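Local coordinates for protein carbonic anhydrase (Sordaria macrospora, PDB 4O1J) that probably catalyses the reversible hydration of carbon dioxide to hydrogencarbonate as a zinc-dependent, beta-class carbonic anhydrase assembled from four subunits, at residues A[18-21]-A[22-26]; A[125-129]-A[130-134]; A[138-141]-A[142-146]. One frame throughout, in Å; residues are numbered along the deposited sequence.

Contact 1: A[18-21]-A[22-26]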
loop_
_atom_site.group_PDB
_atom_site.type_symbol
_atom_site.label_atom_id
_atom_site.label_comp_id
_atom_site.label_asym_id
_atom_site.label_seq_id
_atom_site.Cartn_x
_atom_site.Cartn_y
_atom_site.Cartn_z
ATOM N N PHE A 18 27.310 7.487 -12.883
ATOM C CA PHE A 18 26.543 8.512 -12.191
ATOM C C PHE A 18 27.141 9.909 -12.421
ATOM O O PHE A 18 26.420 10.885 -12.684
ATOM C CB PHE A 18 26.470 8.174 -10.704
ATOM C CG PHE A 18 26.001 9.303 -9.845
ATOM C CD1 PHE A 18 26.879 9.942 -8.985
ATOM C CD2 PHE A 18 24.680 9.711 -9.876
ATOM C CE1 PHE A 18 26.447 10.975 -8.181
ATOM C CE2 PHE A 18 24.243 10.745 -9.075
ATOM C CZ PHE A 18 25.125 11.378 -8.228
ATOM N N HIS A 19 28.464 9.999 -12.338
ATOM C CA HIS A 19 29.144 11.277 -12.523
ATOM C C HIS A 19 29.046 11.714 -13.982
ATOM O O HIS A 19 28.965 12.912 -14.284
ATOM C CB HIS A 19 30.603 11.185 -12.075
ATOM C CG HIS A 19 30.779 11.147 -10.587
ATOM N ND1 HIS A 19 30.071 11.970 -9.728
ATOM C CD2 HIS A 19 31.565 10.379 -9.798
ATOM C CE1 HIS A 19 30.423 11.714 -8.484
ATOM N NE2 HIS A 19 31.335 10.753 -8.497
ATOM N N TYR A 20 29.005 10.736 -14.883
ATOM C CA TYR A 20 28.782 11.027 -16.289
ATOM C C TYR A 20 27.371 11.578 -16.464
ATOM O O TYR A 20 27.149 12.479 -17.274
ATOM C CB TYR A 20 28.976 9.788 -17.165
ATOM C CG TYR A 20 28.598 10.039 -18.611
ATOM C CD1 TYR A 20 29.402 10.821 -19.436
ATOM C CD2 TYR A 20 27.411 9.538 -19.138
ATOM C CE1 TYR A 20 29.048 11.073 -20.754
ATOM C CE2 TYR A 20 27.050 9.786 -20.452
ATOM C CZ TYR A 20 27.872 10.553 -21.257
ATOM O OH TYR A 20 27.510 10.801 -22.565
ATOM N N ALA A 21 26.419 11.038 -15.701
ATOM C CA ALA A 21 25.037 11.526 -15.768
ATOM C C ALA A 21 24.925 12.980 -15.290
ATOM O O ALA A 21 24.165 13.780 -15.854
ATOM C CB ALA A 21 24.113 10.626 -14.948
ATOM N N LEU A 22 25.697 13.324 -14.260
ATOM C CA LEU A 22 25.725 14.706 -13.781
ATOM C C LEU A 22 26.355 15.628 -14.825
ATOM O O LEU A 22 25.871 16.741 -15.081
ATOM C CB LEU A 22 26.478 14.800 -12.455
ATOM C CG LEU A 22 25.795 14.069 -11.294
ATOM C CD1 LEU A 22 26.477 14.380 -9.968
ATOM C CD2 LEU A 22 24.307 14.407 -11.233
ATOM N N SER A 23 27.443 15.154 -15.421
ATOM C CA SER A 23 28.123 15.889 -16.479
ATOM C C SER A 23 27.208 16.167 -17.683
ATOM O O SER A 23 27.158 17.293 -18.200
ATOM C CB SER A 23 29.358 15.106 -16.923
ATOM O OG SER A 23 29.807 15.533 -18.192
ATOM N N SER A 24 26.474 15.140 -18.107
ATOM C CA SER A 24 25.585 15.248 -19.258
ATOM C C SER A 24 24.417 16.147 -18.917
ATOM O O SER A 24 23.885 16.846 -19.779
ATOM C CB SER A 24 25.079 13.875 -19.699
ATOM O OG SER A 24 26.146 13.028 -20.078
ATOM N N ASN A 25 24.018 16.129 -17.651
ATOM C CA ASN A 25 22.983 17.044 -17.211
ATOM C C ASN A 25 23.463 18.476 -17.370
ATOM O O ASN A 25 22.753 19.315 -17.923
ATOM C CB ASN A 25 22.585 16.779 -15.758
ATOM C CG ASN A 25 21.882 17.970 -15.125
ATOM O OD1 ASN A 25 20.692 18.204 -15.356
ATOM N ND2 ASN A 25 22.625 18.742 -14.337
ATOM N N ASN A 26 24.677 18.748 -16.901
ATOM C CA ASN A 26 25.228 20.093 -17.007
ATOM C C ASN A 26 25.379 20.536 -18.470
ATOM O O ASN A 26 25.161 21.710 -18.804
ATOM C CB ASN A 26 26.573 20.164 -16.280
ATOM C CG ASN A 26 27.163 21.563 -16.270
ATOM O OD1 ASN A 26 28.105 21.858 -17.006
ATOM N ND2 ASN A 26 26.605 22.435 -15.434
#
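Tyr20 and Ser24, one helical turn apart, are brought together by two different first torsions. The Tyr20 ring leaves with CG opposite the backbone N (chi1 174°), which places the ring beside its own carbonyl carbon, on the side that Ser24 reaches, whereas Ser24 holds OG beside its backbone N (chi1 -61°), turned back toward the preceding turn. The serine hydroxyl thereby comes over one face of the phenol ring, displaced toward the rim, near the hydroxyl-bearing CZ, with Ser24 OG 3.2 Å from Tyr20 CZ. From there Ser24 OG donates a hydrogen bond of 3.0 Å to Tyr20 O. The same carbonyl oxygen also accepts from Ser24 N at 2.9 Å, the two donors reaching it from opposite faces of the carbonyl plane; OG sits well above that plane, 36° out of it. Tyr20 O is gripped by two donors of one residue, and the OG bond helps to hold the hydroxyl in this orientation.

These residues belong to helix 16-35, the N-terminal helical arm that stands well away from the centre of its own chain and lies against the second subunit. The i to i+4 backbone ladder is regular here: Leu22 N to Phe18 O, Ser23 N to His19 O at 2.9 Å, and Asn25 N to Ala21 O at 3.0 Å.

A second, apolar pair sits on another side of the helix. The Phe18 ring and the Leu22 side chain run at a slant to each other, with Leu22 CG above one ring face near its rim and Leu22 CD1 3.7 Å from Phe18 CZ. Leu22 CD1 also lies at the edge of the His19 imidazole, 4.3 Å from His19 ND1. Phe18 stacks on His192 of the second subunit.

Contact 2: A[125-129]-A[130-134]; sequences GRIGG and VLDTW
Asp132 turns its carboxylate back onto two successive backbone amides of the loop before its helix, those of Ile127 and Gly128. Asp132 OD1 accepts from Ile127 N at 3.0 Å, using its syn lone pair in a fairly straight bond (158°). Asp132 OD2 takes the N-H of Gly128, with Gly128 N at 2.9 Å, a weak bond because it is strongly bent (130°). With CG beside the backbone N (chi1 -56°), the carboxylate spans the gap to both amides at once.

Beside this grip, Ile127 CG2 meets Leu131 CD1 at 3.8 Å, the two side chains crossing at about a right angle. What presents these groups is a type II' beta turn from Gly128 to Leu131, which carries the chain into helix 131-134. A weak bond of 3.4 Å from Leu131 N to Gly128 O closes it. Glycine suits both of its first positions: a beta carbon on Gly128 would press on the carbonyl oxygen of Ile127, and Gly129 has positive phi. A water oxygen donates to Gly129 O at 2.9 Å and lies beside Thr133 OG1.

Further out, neighbouring subunits cover the Val130 end of the turn. Val130 N donates to Glu96 OE2 of the second subunit, and the Val130 side chain packs on Val130 of the fourth. Within the chain, Trp134 NE1 is held by Ile80 O.

Arg126 adds a charge at longer range. Its chain bends back, bringing Arg126 NE to 4.3 Å from Asp132 OD2, too far for a salt bridge, while NH1 forms a long, weak ion pair with Glu182 of the third subunit. Two amide donors, one weakly bonded, and this neighbouring positive charge would probably favour the ionised form of Asp132, whose two oxygens then both accept from the loop.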
loop_
_atom_site.group_PDB
_atom_site.type_symbol
_atom_site.label_atom_id
_atom_site.label_comp_id
_atom_site.label_asym_id
_atom_site.label_seq_id
_atom_site.Cartn_x
_atom_site.Cartn_y
_atom_site.Cartn_z
ATOM N N GLY A 125 7.178 -19.689 -11.865
ATOM C CA GLY A 125 8.079 -19.746 -10.732
ATOM C C GLY A 125 7.852 -18.562 -9.818
ATOM O O GLY A 125 7.254 -17.568 -10.222
ATOM N N ARG A 126 8.312 -18.669 -8.578
ATOM C CA ARG A 126 8.282 -17.527 -7.683
ATOM C C ARG A 126 9.347 -16.544 -8.129
ATOM O O ARG A 126 10.518 -16.897 -8.248
ATOM C CB ARG A 126 8.512 -17.952 -6.234
ATOM C CG ARG A 126 7.379 -18.777 -5.658
ATOM C CD ARG A 126 7.113 -18.449 -4.197
ATOM N NE ARG A 126 6.233 -17.291 -4.043
ATOM C CZ ARG A 126 5.528 -17.025 -2.945
ATOM N NH1 ARG A 126 5.589 -17.841 -1.899
ATOM N NH2 ARG A 126 4.757 -15.946 -2.892
ATOM N N ILE A 127 8.938 -15.310 -8.388
ATOM C CA ILE A 127 9.889 -14.270 -8.750
ATOM C C ILE A 127 10.621 -13.808 -7.494
ATOM O O ILE A 127 11.735 -13.285 -7.562
ATOM C CB ILE A 127 9.190 -13.095 -9.446
ATOM C CG1 ILE A 127 8.408 -13.616 -10.651
ATOM C CG2 ILE A 127 10.195 -12.043 -9.887
ATOM C CD1 ILE A 127 7.673 -12.548 -11.400
ATOM N N GLY A 128 9.991 -14.030 -6.343
ATOM C CA GLY A 128 10.597 -13.709 -5.067
ATOM C C GLY A 128 10.293 -12.315 -4.555
ATOM O O GLY A 128 9.865 -11.428 -5.304
ATOM N N GLY A 129 10.517 -12.133 -3.257
ATOM C CA GLY A 129 10.269 -10.871 -2.590
ATOM C C GLY A 129 8.840 -10.399 -2.730
ATOM O O GLY A 129 7.883 -11.174 -2.661
ATOM N N VAL A 130 8.714 -9.097 -2.923
ATOM C CA VAL A 130 7.435 -8.416 -3.022
ATOM C C VAL A 130 6.773 -8.577 -4.398
ATOM O O VAL A 130 5.563 -8.379 -4.540
ATOM C CB VAL A 130 7.631 -6.920 -2.684
ATOM C CG1 VAL A 130 7.284 -6.009 -3.866
ATOM C CG2 VAL A 130 6.869 -6.555 -1.424
ATOM N N LEU A 131 7.569 -8.963 -5.394
ATOM C CA LEU A 131 7.155 -8.931 -6.801
ATOM C C LEU A 131 5.963 -9.818 -7.178
ATOM O O LEU A 131 5.176 -9.449 -8.039
ATOM C CB LEU A 131 8.351 -9.284 -7.689
ATOM C CG LEU A 131 9.372 -8.147 -7.831
ATOM C CD1 LEU A 131 10.766 -8.666 -8.146
ATOM C CD2 LEU A 131 8.923 -7.168 -8.904
ATOM N N ASP A 132 5.822 -10.978 -6.552
ATOM C CA ASP A 132 4.679 -11.841 -6.846
ATOM C C ASP A 132 3.366 -11.169 -6.431
ATOM O O ASP A 132 2.337 -11.287 -7.111
ATOM C CB ASP A 132 4.848 -13.185 -6.147
ATOM C CG ASP A 132 6.154 -13.862 -6.517
ATOM O OD1 ASP A 132 6.167 -14.690 -7.458
ATOM O OD2 ASP A 132 7.177 -13.547 -5.872
ATOM N N THR A 133 3.432 -10.406 -5.346
ATOM C CA THR A 133 2.272 -9.692 -4.843
ATOM C C THR A 133 1.951 -8.491 -5.718
ATOM O O THR A 133 0.788 -8.251 -6.037
ATOM C CB THR A 133 2.492 -9.223 -3.384
ATOM O OG1 THR A 133 2.714 -10.361 -2.541
ATOM C CG2 THR A 133 1.285 -8.452 -2.870
ATOM N N TRP A 134 2.974 -7.755 -6.135
ATOM C CA TRP A 134 2.739 -6.603 -6.998
ATOM C C TRP A 134 2.188 -7.054 -8.346
ATOM O O TRP A 134 1.260 -6.447 -8.879
ATOM C CB TRP A 134 4.016 -5.783 -7.201
ATOM C CG TRP A 134 3.824 -4.666 -8.190
ATOM C CD1 TRP A 134 4.270 -4.630 -9.484
ATOM C CD2 TRP A 134 3.098 -3.448 -7.985
ATOM N NE1 TRP A 134 3.883 -3.458 -10.086
ATOM C CE2 TRP A 134 3.159 -2.712 -9.186
ATOM C CE3 TRP A 134 2.407 -2.898 -6.896
ATOM C CZ2 TRP A 134 2.561 -1.463 -9.335
ATOM C CZ3 TRP A 134 1.808 -1.657 -7.043
ATOM C CH2 TRP A 134 1.888 -0.954 -8.255
HETATM O O HOH W 1 5.019 -11.340 -2.965
#

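Contact 3: A[138-141]-A[142-146]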
loop_
_atom_site.group_PDB
_atom_site.type_symbol
_atom_site.label_atom_id
_atom_site.label_comp_id
_atom_site.label_asym_id
_atom_site.label_seq_id
_atom_site.Cartn_x
_atom_site.Cartn_y
_atom_site.Cartn_z
ATOM N N LEU A 138 -1.650 -8.928 -12.554
ATOM C CA LEU A 138 -1.246 -9.345 -13.898
ATOM C C LEU A 138 -1.337 -10.866 -14.015
ATOM O O LEU A 138 -1.697 -11.405 -15.064
ATOM C CB LEU A 138 0.171 -8.866 -14.223
ATOM C CG LEU A 138 0.377 -8.058 -15.509
ATOM C CD1 LEU A 138 1.859 -7.864 -15.788
ATOM C CD2 LEU A 138 -0.306 -8.721 -16.688
ATOM N N LYS A 139 -0.993 -11.548 -12.927
ATOM C CA LYS A 139 -1.142 -12.996 -12.835
ATOM C C LYS A 139 -2.624 -13.355 -12.903
ATOM O O LYS A 139 -2.997 -14.398 -13.439
ATOM C CB LYS A 139 -0.513 -13.516 -11.537
ATOM C CG LYS A 139 0.049 -14.930 -11.610
ATOM C CD LYS A 139 1.518 -14.902 -12.045
ATOM C CE LYS A 139 2.231 -16.237 -11.842
ATOM N NZ LYS A 139 1.450 -17.416 -12.307
ATOM N N THR A 140 -3.472 -12.472 -12.379
ATOM C CA THR A 140 -4.916 -12.681 -12.444
ATOM C C THR A 140 -5.418 -12.568 -13.873
ATOM O O THR A 140 -6.266 -13.342 -14.302
ATOM C CB THR A 140 -5.678 -11.678 -11.550
ATOM O OG1 THR A 140 -5.350 -11.919 -10.177
ATOM C CG2 THR A 140 -7.182 -11.835 -11.726
ATOM N N VAL A 141 -4.870 -11.617 -14.619
ATOM C CA VAL A 141 -5.188 -11.480 -16.037
ATOM C C VAL A 141 -4.694 -12.713 -16.804
ATOM O O VAL A 141 -5.324 -13.154 -17.769
ATOM C CB VAL A 141 -4.577 -10.191 -16.625
ATOM C CG1 VAL A 141 -4.745 -10.146 -18.134
ATOM C CG2 VAL A 141 -5.235 -8.980 -15.996
ATOM N N ARG A 142 -3.577 -13.276 -16.353
ATOM C CA ARG A 142 -3.024 -14.485 -16.958
ATOM C C ARG A 142 -4.020 -15.626 -16.861
ATOM O O ARG A 142 -4.293 -16.317 -17.845
ATOM C CB ARG A 142 -1.716 -14.890 -16.273
ATOM C CG ARG A 142 -0.764 -15.675 -17.151
ATOM C CD ARG A 142 -0.185 -16.871 -16.428
ATOM N NE ARG A 142 -1.081 -18.016 -16.526
ATOM C CZ ARG A 142 -1.086 -18.879 -17.540
ATOM N NH1 ARG A 142 -0.232 -18.731 -18.545
ATOM N NH2 ARG A 142 -1.944 -19.893 -17.550
ATOM N N TYR A 143 -4.571 -15.797 -15.664
ATOM C CA TYR A 143 -5.459 -16.910 -15.358
ATOM C C TYR A 143 -6.765 -16.828 -16.137
ATOM O O TYR A 143 -7.321 -17.848 -16.541
ATOM C CB TYR A 143 -5.770 -16.933 -13.862
ATOM C CG TYR A 143 -4.567 -17.160 -12.970
ATOM C CD1 TYR A 143 -3.417 -17.778 -13.454
ATOM C CD2 TYR A 143 -4.587 -16.763 -11.635
ATOM C CE1 TYR A 143 -2.319 -17.991 -12.634
ATOM C CE2 TYR A 143 -3.495 -16.971 -10.806
ATOM C CZ TYR A 143 -2.363 -17.586 -11.311
ATOM O OH TYR A 143 -1.274 -17.796 -10.493
ATOM N N ASN A 144 -7.252 -15.610 -16.347
ATOM C CA ASN A 144 -8.547 -15.416 -16.986
ATOM C C ASN A 144 -8.474 -15.461 -18.508
ATOM O O ASN A 144 -9.500 -15.538 -19.181
ATOM C CB ASN A 144 -9.155 -14.079 -16.554
ATOM C CG ASN A 144 -9.326 -13.969 -15.050
ATOM O OD1 ASN A 144 -9.417 -14.976 -14.349
ATOM N ND2 ASN A 144 -9.369 -12.735 -14.548
ATOM N N HIS A 145 -7.260 -15.428 -19.048
ATOM C CA HIS A 145 -7.068 -15.504 -20.492
ATOM C C HIS A 145 -6.079 -16.601 -20.846
ATOM O O HIS A 145 -5.414 -16.536 -21.880
ATOM C CB HIS A 145 -6.594 -14.165 -21.051
ATOM C CG HIS A 145 -7.521 -13.029 -20.751
ATOM N ND1 HIS A 145 -7.576 -12.424 -19.514
ATOM C CD2 HIS A 145 -8.452 -12.415 -21.514
ATOM C CE1 HIS A 145 -8.491 -11.470 -19.535
ATOM N NE2 HIS A 145 -9.039 -11.445 -20.736
ATOM N N ALA A 146 -5.989 -17.605 -19.977
ATOM C CA ALA A 146 -5.005 -18.667 -20.130
ATOM C C ALA A 146 -5.161 -19.392 -21.464
ATOM O O ALA A 146 -4.168 -19.746 -22.088
ATOM C CB ALA A 146 -5.107 -19.649 -18.979
#
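Lys139 and Tyr143, one turn apart on helix 136-144, meet through their polar ends. Lys139 NZ donates to Tyr143 OH at 3.3 Å; the lysine bends at chi2 (90°) and again at chi4, folding its chain toward the phenol, while NZ also has a long, weak ion pair with Asp124. Backbone bonds run from Arg142 N to Leu138 O at 2.9 Å, from Tyr143 N to Lys139 O, and from Asn144 N to Thr140 O. At the end of helix 136-144, His145 ND1 donates to Val141 O at 2.9 Å: ND1 lies in the carbonyl plane on a lone pair of Val141 O, and that oxygen lies close to the imidazole plane. ND1 thus adds a second, better-directed bond to an oxygen that His145 N reaches only weakly, and His145 is itself the N-cap of helix 146-151.

Ring-face contact is made by Lys139 O, which stands over the centre of the Tyr143 ring, 3.2 Å above its plane. The aliphatic part of Lys139 also touches the ring, Lys139 CG lying 3.6 Å from Tyr143 CZ at the hydroxyl end. A leucine in place of Tyr143 would probably leave Lys139 NZ without its hydroxyl partner and the Lys139 carbonyl without its covering ring.

Around the helix, Val141 packs on Ile162 and Leu165 of helix 155-176, and Leu138 touches both Asn166 of that helix and Ala121 of helix 116-122, which follows the zinc ligand Cys115. Thr140 and Tyr143 meet Asn176 of the third subunit.

From the N terminus the three contacts follow in series, none nested in or crossing another. Contact 1 closes no loop: it joins successive turns of the N-terminal helix 16-35, which lies against the second subunit. The chain then builds strands 51-56, 74-79 and 106-112 and the zinc site of Cys56, His112 and Cys115 before reaching contact 2, which closes the tight turn leading into helix 131-134. Contact 3 follows at once on helix 136-144, its centre about 15 Å from that of contact 2, and both touch the third subunit. Contact 1 lies across the chain's centre from contact 3, their centres about 42 Å apart.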